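Side-chain contacts in L-talarate/Galactarate Dehydratase (Salmonella typhimurium, PDB 2PP0), which catalyses the magnesium-dependent dehydration of L-talarate and galactarate to 5-keto-4-deoxy-D-glucarate and also epimerises L-talarate to galactarate: residues G88-A93 and L390-G395; I185-G190 and E215-E220; I64-S69 and Q383-T388. All coordinates share one frame; numbering follows the deposited sequence.

Interaction 1 of 3, residues G88-A93 and L390-G395; sequences GIYAHA and LTCEFG
Tyr90 reaches from helix 86-96 to Leu390, Thr391 and Cys392 of strand 388-395 and carries nearly the whole contact. Its CG stands anti to the backbone N (chi1 173°), which sends the ring away from the helix and over to these three residues. The tight part is made by the ring atoms around CE2 and by the hydroxyl end. Tyr90 CE2 rests 3.9 Å from Leu390 CB, and the two side chains run at a slant to each other. The methyl Leu390 CD1 lies near both CE2 and CD2 of the ring, 4.0 Å from Tyr90 CE2. The hydroxyl pushes in against the strand backbone, with Tyr90 OH 3.1 Å from Thr391 C. The angles there are too poor for a bond to the Thr391 peptide atoms. Cys392 SG is 3.5 Å from Tyr90 OH. Cys392 SG also makes an oblique sulfur-aromatic contact, 5.1 Å from the centroid of the Tyr90 ring.

Strand 388-395 is outermost, within this chain, in the antiparallel sheet of the capping domain of this enolase superfamily enzyme. Helix 86-96 runs nearly parallel to it, at 16°, with 10.2 Å between the axes of the short segments. Tyr90 also touches Leu35, and Ala93 touches Leu33, of strand 28-40.

The outer side is looser. Leu390 and Thr391 are exposed, and the Thr391 side chain points away from the helix. Its OG1 is hydrogen-bonded to the backbone O of Leu33.

Interaction 2 of 3, residues I185-G190 and E215-E220; sequences ISRENG and EALGDE
Arg187 and Leu217 join the C-terminal ends of two successive helices, 176-188 and 203-217, in the TIM-barrel-like domain. Strand 194-197 lies between these helices in the chain.

The polar part across the contact is one clear hydrogen bond. Arg187 runs extended from CG to NE and brings the end of its guanidinium to the last carbonyl of the second helix. A positive group here probably interacts favourably with the negative end of the helix dipole.

Van der Waals contact adds a little. The methyl Leu217 CD2 lies 3.8 Å from Arg187 NH1 of the guanidinium. The apolar packing of Leu217, which is buried, is on Val183 and Ile194. Phe221 also touches Arg187.

Backbone bonds finish the first helix. Gly190, with positive phi, is the C-prime residue of a Schellman motif: Ile191 N bonds to Ser186 O, and Gly190 N to Arg187 O.

A subunit contact lies close by. Ser186 OG bonds to Asn182 O in its own helix and to Tyr12 OH of the second subunit.

In the bond between the helices, Arg187 NH1 donates to Leu217 O at 2.9 Å. It is bent, with an N-H...O angle of 144°, and the oxygen lies near the guanidinium edge but tilted 23° from its plane.

Interaction 3 of 3, residues I64-S69 and Q383-T388; sequences IAEIRS and QARRWT
Glu66 and Arg385 are brought together by differently shaped side chains. Glu66 has CG beside its backbone N and then runs extended, so the carboxylate stands well out from the strand. Arg385 starts in a similar position but bends at chi2 (-57°), and this turns its guanidinium toward the sheet, although its CB does not face that way. The two chains come from opposite directions, and the carboxylate meets the NH1/NH2 edge of the guanidinium.

The result is a bidentate, end-on salt bridge. It ties strand 57-69, in the antiparallel sheet of the capping domain, to helix 382-386, which leads into strand 388-395 of the same sheet. Arg385 NH1 bonds to Glu66 OE2 at 2.8 Å and Arg385 NH2 to Glu66 OE1 at 3.1 Å. Both bonds are nearly straight, the second at 176°. Both oxygens lie close to the guanidinium plane and are met on their syn sides. The fit is not flat, because the carboxylate and guanidinium planes are 38° apart. Two bonds side by side still limit how far either group can rotate.

Lys32 of strand 28-40 lies beside the pair. It touches Glu66, and its NZ is close to Arg385 NH1, so the carboxylate probably offsets two positive charges. Leu380 packs against both partners and also against Ile64. The bridge lies at the surface, away from the substrate and magnesium sites.

The turn after the helix is fixed by its own bonds. Trp387 N bonds to Gln383 O, and Thr388 N bonds to Arg385 O at 3.0 Å. The Thr388 hydroxyl returns to the helix, where Thr388 OG1 donates to Ala384 O at 2.8 Å.

Interactions 1 and 3 are neighbours, with centres about 11 Å apart. Both reach the antiparallel sheet of the capping domain, and their later segments follow each other as helix 382-386 and strand 388-395. Interaction 2 is remote, with its centre about 43 Å from that of interaction 1, and joins two helix ends in the barrel domain. None of the three is fully core. Interactions 1 and 2 are partly buried, each with one buried residue among those that touch, Tyr90 or Leu217. Interaction 3 is a surface contact. Their chemistry differs accordingly: aromatic and sulfur packing in 1, a charged donor on a backbone carbonyl in 2, and paired opposite charges in 3.

Interaction 1 of 3, residues G88-A93 and L390-G395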
# COMPACT_ATOMS: atom_id res chain seq x y z
N GLY B 88 7.31 -24.75 15.72
CA GLY B 88 6.05 -24.78 14.98
C GLY B 88 6.09 -23.89 13.75
O GLY B 88 5.56 -24.25 12.70
N ILE B 89 6.69 -22.72 13.88
CA ILE B 89 6.81 -21.80 12.75
C ILE B 89 7.57 -22.51 11.63
O ILE B 89 7.11 -22.56 10.48
CB ILE B 89 7.55 -20.52 13.16
CG1 ILE B 89 6.72 -19.74 14.18
CG2 ILE B 89 7.81 -19.64 11.93
CD1 ILE B 89 7.44 -18.56 14.77
N TYR B 90 8.73 -23.07 11.96
CA TYR B 90 9.54 -23.79 10.96
C TYR B 90 8.80 -24.98 10.37
O TYR B 90 8.81 -25.20 9.16
CB TYR B 90 10.85 -24.28 11.58
CG TYR B 90 11.64 -25.17 10.65
CD1 TYR B 90 12.42 -24.64 9.62
CD2 TYR B 90 11.61 -26.56 10.79
CE1 TYR B 90 13.15 -25.46 8.76
CE2 TYR B 90 12.33 -27.40 9.93
CZ TYR B 90 13.10 -26.84 8.92
OH TYR B 90 13.82 -27.65 8.07
N ALA B 91 8.15 -25.77 11.23
CA ALA B 91 7.43 -26.95 10.77
C ALA B 91 6.34 -26.61 9.76
O ALA B 91 6.17 -27.31 8.75
CB ALA B 91 6.82 -27.71 11.97
N HIS B 92 5.58 -25.55 10.01
CA HIS B 92 4.52 -25.16 9.09
C HIS B 92 5.10 -24.58 7.79
O HIS B 92 4.61 -24.87 6.71
CB HIS B 92 3.58 -24.14 9.73
CG HIS B 92 2.35 -23.86 8.92
ND1 HIS B 92 1.42 -24.84 8.64
CD2 HIS B 92 1.92 -22.74 8.31
CE1 HIS B 92 0.47 -24.33 7.88
NE2 HIS B 92 0.75 -23.05 7.67
N ALA B 93 6.13 -23.75 7.92
CA ALA B 93 6.77 -23.16 6.75
C ALA B 93 7.23 -24.31 5.85
O ALA B 93 7.04 -24.30 4.64
CB ALA B 93 7.96 -22.31 7.18
N LEU B 390 18.07 -27.08 11.87
CA LEU B 390 17.26 -27.80 10.90
C LEU B 390 17.20 -27.00 9.61
O LEU B 390 17.26 -25.77 9.63
CB LEU B 390 15.84 -28.01 11.44
CG LEU B 390 15.63 -28.91 12.66
CD1 LEU B 390 14.18 -28.80 13.15
CD2 LEU B 390 15.96 -30.35 12.30
N THR B 391 17.06 -27.69 8.49
CA THR B 391 16.95 -27.02 7.19
C THR B 391 16.31 -27.96 6.19
O THR B 391 16.32 -29.18 6.38
CB THR B 391 18.34 -26.56 6.67
OG1 THR B 391 18.17 -25.79 5.48
CG2 THR B 391 19.22 -27.76 6.36
N CYS B 392 15.72 -27.40 5.14
CA CYS B 392 15.09 -28.18 4.09
C CYS B 392 15.06 -27.36 2.81
O CYS B 392 15.09 -26.13 2.86
CB CYS B 392 13.67 -28.61 4.48
SG CYS B 392 12.53 -27.26 4.86
N GLU B 393 15.00 -28.03 1.66
CA GLU B 393 14.98 -27.33 0.39
C GLU B 393 13.92 -27.88 -0.56
O GLU B 393 13.53 -29.04 -0.47
CB GLU B 393 16.36 -27.41 -0.27
CG GLU B 393 17.42 -26.64 0.50
CD GLU B 393 18.80 -26.79 -0.09
OE1 GLU B 393 18.90 -26.95 -1.33
OE2 GLU B 393 19.79 -26.74 0.67
N PHE B 394 13.48 -27.02 -1.47
CA PHE B 394 12.46 -27.37 -2.44
C PHE B 394 12.90 -26.85 -3.81
O PHE B 394 13.52 -25.79 -3.90
CB PHE B 394 11.13 -26.72 -2.05
CG PHE B 394 10.71 -27.01 -0.64
CD1 PHE B 394 9.86 -28.07 -0.36
CD2 PHE B 394 11.19 -26.24 0.42
CE1 PHE B 394 9.50 -28.37 0.96
CE2 PHE B 394 10.84 -26.53 1.73
CZ PHE B 394 10.00 -27.60 2.01
N GLY B 395 12.59 -27.60 -4.86
CA GLY B 395 12.96 -27.18 -6.19
C GLY B 395 14.42 -27.43 -6.52
O GLY B 395 15.04 -28.34 -5.97

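Interaction 2 of 3, residues I185-G190 and E215-E220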
# COMPACT_ATOMS: atom_id res chain seq x y z
N ILE B 185 27.59 3.80 27.67
CA ILE B 185 28.08 3.10 26.48
C ILE B 185 27.20 3.42 25.27
O ILE B 185 27.70 3.76 24.19
CB ILE B 185 28.08 1.57 26.70
CG1 ILE B 185 29.03 1.20 27.83
CG2 ILE B 185 28.47 0.86 25.41
CD1 ILE B 185 29.15 -0.30 28.09
N SER B 186 25.89 3.32 25.47
CA SER B 186 24.91 3.58 24.42
C SER B 186 24.97 5.01 23.91
O SER B 186 25.02 5.25 22.70
CB SER B 186 23.50 3.29 24.95
OG SER B 186 23.37 1.93 25.31
N ARG B 187 24.97 5.96 24.83
CA ARG B 187 25.01 7.36 24.46
C ARG B 187 26.34 7.68 23.77
O ARG B 187 26.40 8.52 22.87
CB ARG B 187 24.83 8.22 25.70
CG ARG B 187 24.23 9.58 25.41
CD ARG B 187 23.76 10.25 26.68
NE ARG B 187 23.23 11.58 26.42
CZ ARG B 187 22.74 12.38 27.36
NH1 ARG B 187 22.71 11.98 28.62
NH2 ARG B 187 22.28 13.58 27.03
N GLU B 188 27.40 6.99 24.18
CA GLU B 188 28.72 7.18 23.60
C GLU B 188 28.75 6.65 22.17
O GLU B 188 29.51 7.14 21.33
CB GLU B 188 29.78 6.44 24.43
CG GLU B 188 30.82 7.37 25.07
CD GLU B 188 30.29 8.11 26.29
OE1 GLU B 188 29.19 8.70 26.21
OE2 GLU B 188 30.98 8.10 27.34
N ASN B 189 27.93 5.64 21.89
CA ASN B 189 27.87 5.05 20.56
C ASN B 189 26.86 5.75 19.65
O ASN B 189 26.57 5.28 18.55
CB ASN B 189 27.56 3.56 20.66
CG ASN B 189 28.75 2.75 21.13
OD1 ASN B 189 29.69 2.51 20.38
ND2 ASN B 189 28.72 2.33 22.39
N GLY B 190 26.31 6.87 20.12
CA GLY B 190 25.37 7.63 19.32
C GLY B 190 23.89 7.28 19.42
O GLY B 190 23.13 7.61 18.52
N GLU B 215 17.96 11.10 35.95
CA GLU B 215 18.95 11.96 36.58
C GLU B 215 20.26 11.94 35.78
O GLU B 215 20.85 12.98 35.50
CB GLU B 215 19.20 11.49 38.01
CG GLU B 215 19.98 12.46 38.89
CD GLU B 215 21.39 12.69 38.38
OE1 GLU B 215 22.13 11.70 38.22
OE2 GLU B 215 21.75 13.87 38.14
N ALA B 216 20.70 10.74 35.41
CA ALA B 216 21.94 10.58 34.66
C ALA B 216 21.85 11.09 33.23
O ALA B 216 22.82 11.63 32.69
CB ALA B 216 22.35 9.11 34.65
N LEU B 217 20.68 10.93 32.60
CA LEU B 217 20.48 11.36 31.22
C LEU B 217 20.29 12.85 31.05
O LEU B 217 20.66 13.42 30.02
CB LEU B 217 19.26 10.64 30.61
CG LEU B 217 19.38 9.16 30.27
CD1 LEU B 217 18.04 8.66 29.75
CD2 LEU B 217 20.46 8.95 29.22
N GLY B 218 19.71 13.50 32.05
CA GLY B 218 19.45 14.91 31.94
C GLY B 218 17.99 15.04 31.56
O GLY B 218 17.36 14.07 31.15
N ASP B 219 17.45 16.25 31.67
CA ASP B 219 16.04 16.50 31.38
C ASP B 219 15.57 16.40 29.93
O ASP B 219 14.37 16.28 29.68
CB ASP B 219 15.66 17.87 31.93
CG ASP B 219 15.79 17.96 33.45
OD1 ASP B 219 16.86 17.58 33.98
OD2 ASP B 219 14.82 18.40 34.10
N GLU B 220 16.49 16.43 28.97
CA GLU B 220 16.09 16.40 27.56
C GLU B 220 16.18 15.08 26.80
O GLU B 220 15.36 14.81 25.92
CB GLU B 220 16.90 17.46 26.79
CG GLU B 220 16.63 18.89 27.22
CD GLU B 220 15.26 19.38 26.80
OE1 GLU B 220 15.00 19.46 25.57
OE2 GLU B 220 14.43 19.68 27.68

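Interaction 3 of 3, residues I64-S69 and Q383-T388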
# COMPACT_ATOMS: atom_id res chain seq x y z
N ILE B 64 14.52 -18.81 8.84
CA ILE B 64 14.97 -18.10 7.64
C ILE B 64 14.44 -18.72 6.36
O ILE B 64 14.31 -19.94 6.25
CB ILE B 64 16.51 -18.12 7.57
CG1 ILE B 64 17.09 -17.65 8.89
CG2 ILE B 64 17.00 -17.22 6.43
CD1 ILE B 64 18.58 -17.90 9.01
N ALA B 65 14.12 -17.87 5.39
CA ALA B 65 13.65 -18.33 4.10
C ALA B 65 14.55 -17.71 3.03
O ALA B 65 14.88 -16.52 3.10
CB ALA B 65 12.20 -17.93 3.86
N GLU B 66 14.96 -18.52 2.07
CA GLU B 66 15.80 -18.05 0.97
C GLU B 66 15.08 -18.52 -0.29
O GLU B 66 14.73 -19.70 -0.40
CB GLU B 66 17.19 -18.68 1.06
CG GLU B 66 17.94 -18.30 2.33
CD GLU B 66 19.22 -19.08 2.49
OE1 GLU B 66 20.15 -18.89 1.68
OE2 GLU B 66 19.31 -19.90 3.44
N ILE B 67 14.83 -17.60 -1.21
CA ILE B 67 14.11 -17.89 -2.44
C ILE B 67 14.94 -17.44 -3.65
O ILE B 67 15.51 -16.36 -3.64
CB ILE B 67 12.75 -17.15 -2.48
CG1 ILE B 67 11.93 -17.49 -1.23
CG2 ILE B 67 11.97 -17.52 -3.74
CD1 ILE B 67 10.60 -16.71 -1.13
N ARG B 68 15.00 -18.29 -4.68
CA ARG B 68 15.73 -17.96 -5.90
C ARG B 68 14.82 -18.14 -7.09
O ARG B 68 14.07 -19.12 -7.18
CB ARG B 68 16.98 -18.85 -6.02
CG ARG B 68 18.12 -18.35 -5.14
CD ARG B 68 19.30 -19.30 -5.08
NE ARG B 68 20.31 -18.77 -4.16
CZ ARG B 68 21.09 -17.72 -4.42
NH1 ARG B 68 20.98 -17.07 -5.58
NH2 ARG B 68 21.94 -17.28 -3.50
N SER B 69 14.86 -17.19 -8.01
CA SER B 69 14.00 -17.23 -9.19
C SER B 69 14.73 -17.72 -10.45
O SER B 69 15.96 -17.71 -10.53
CB SER B 69 13.42 -15.85 -9.47
OG SER B 69 14.44 -14.95 -9.88
N GLN B 383 28.14 -17.57 10.66
CA GLN B 383 27.65 -17.87 12.00
C GLN B 383 26.18 -18.29 12.00
O GLN B 383 25.76 -19.12 12.81
CB GLN B 383 27.82 -16.65 12.91
CG GLN B 383 27.49 -16.93 14.36
CD GLN B 383 28.37 -18.01 14.95
OE1 GLN B 383 29.59 -17.85 15.03
NE2 GLN B 383 27.76 -19.11 15.37
N ALA B 384 25.39 -17.72 11.08
CA ALA B 384 23.98 -18.05 10.97
C ALA B 384 23.85 -19.51 10.52
O ALA B 384 22.90 -20.20 10.89
CB ALA B 384 23.29 -17.13 9.96
N ARG B 385 24.81 -19.96 9.73
CA ARG B 385 24.80 -21.34 9.25
C ARG B 385 25.21 -22.24 10.40
O ARG B 385 24.63 -23.31 10.59
CB ARG B 385 25.77 -21.51 8.08
CG ARG B 385 25.52 -20.54 6.91
CD ARG B 385 24.10 -20.66 6.37
NE ARG B 385 23.95 -19.93 5.11
CZ ARG B 385 22.82 -19.87 4.41
NH1 ARG B 385 21.72 -20.49 4.83
NH2 ARG B 385 22.80 -19.19 3.27
N ARG B 386 26.20 -21.81 11.17
CA ARG B 386 26.68 -22.57 12.31
C ARG B 386 25.55 -22.78 13.31
O ARG B 386 25.47 -23.82 13.96
CB ARG B 386 27.83 -21.85 13.01
CG ARG B 386 29.24 -22.22 12.56
CD ARG B 386 30.27 -21.57 13.49
NE ARG B 386 29.93 -21.80 14.91
CZ ARG B 386 30.51 -21.19 15.93
NH1 ARG B 386 31.46 -20.29 15.72
NH2 ARG B 386 30.13 -21.45 17.18
N TRP B 387 24.69 -21.77 13.45
CA TRP B 387 23.58 -21.85 14.39
C TRP B 387 22.32 -22.52 13.85
O TRP B 387 21.31 -22.62 14.56
CB TRP B 387 23.22 -20.46 14.90
CG TRP B 387 24.18 -19.92 15.91
CD1 TRP B 387 24.95 -20.64 16.78
CD2 TRP B 387 24.43 -18.54 16.21
NE1 TRP B 387 25.66 -19.79 17.60
CE2 TRP B 387 25.36 -18.50 17.27
CE3 TRP B 387 23.96 -17.33 15.68
CZ2 TRP B 387 25.83 -17.30 17.82
CZ3 TRP B 387 24.42 -16.13 16.22
CH2 TRP B 387 25.35 -16.13 17.28
N THR B 388 22.37 -22.98 12.61
CA THR B 388 21.21 -23.65 12.02
C THR B 388 21.13 -25.09 12.54
O THR B 388 22.12 -25.83 12.48
CB THR B 388 21.32 -23.67 10.48
OG1 THR B 388 21.24 -22.33 9.98
CG2 THR B 388 20.20 -24.50 9.88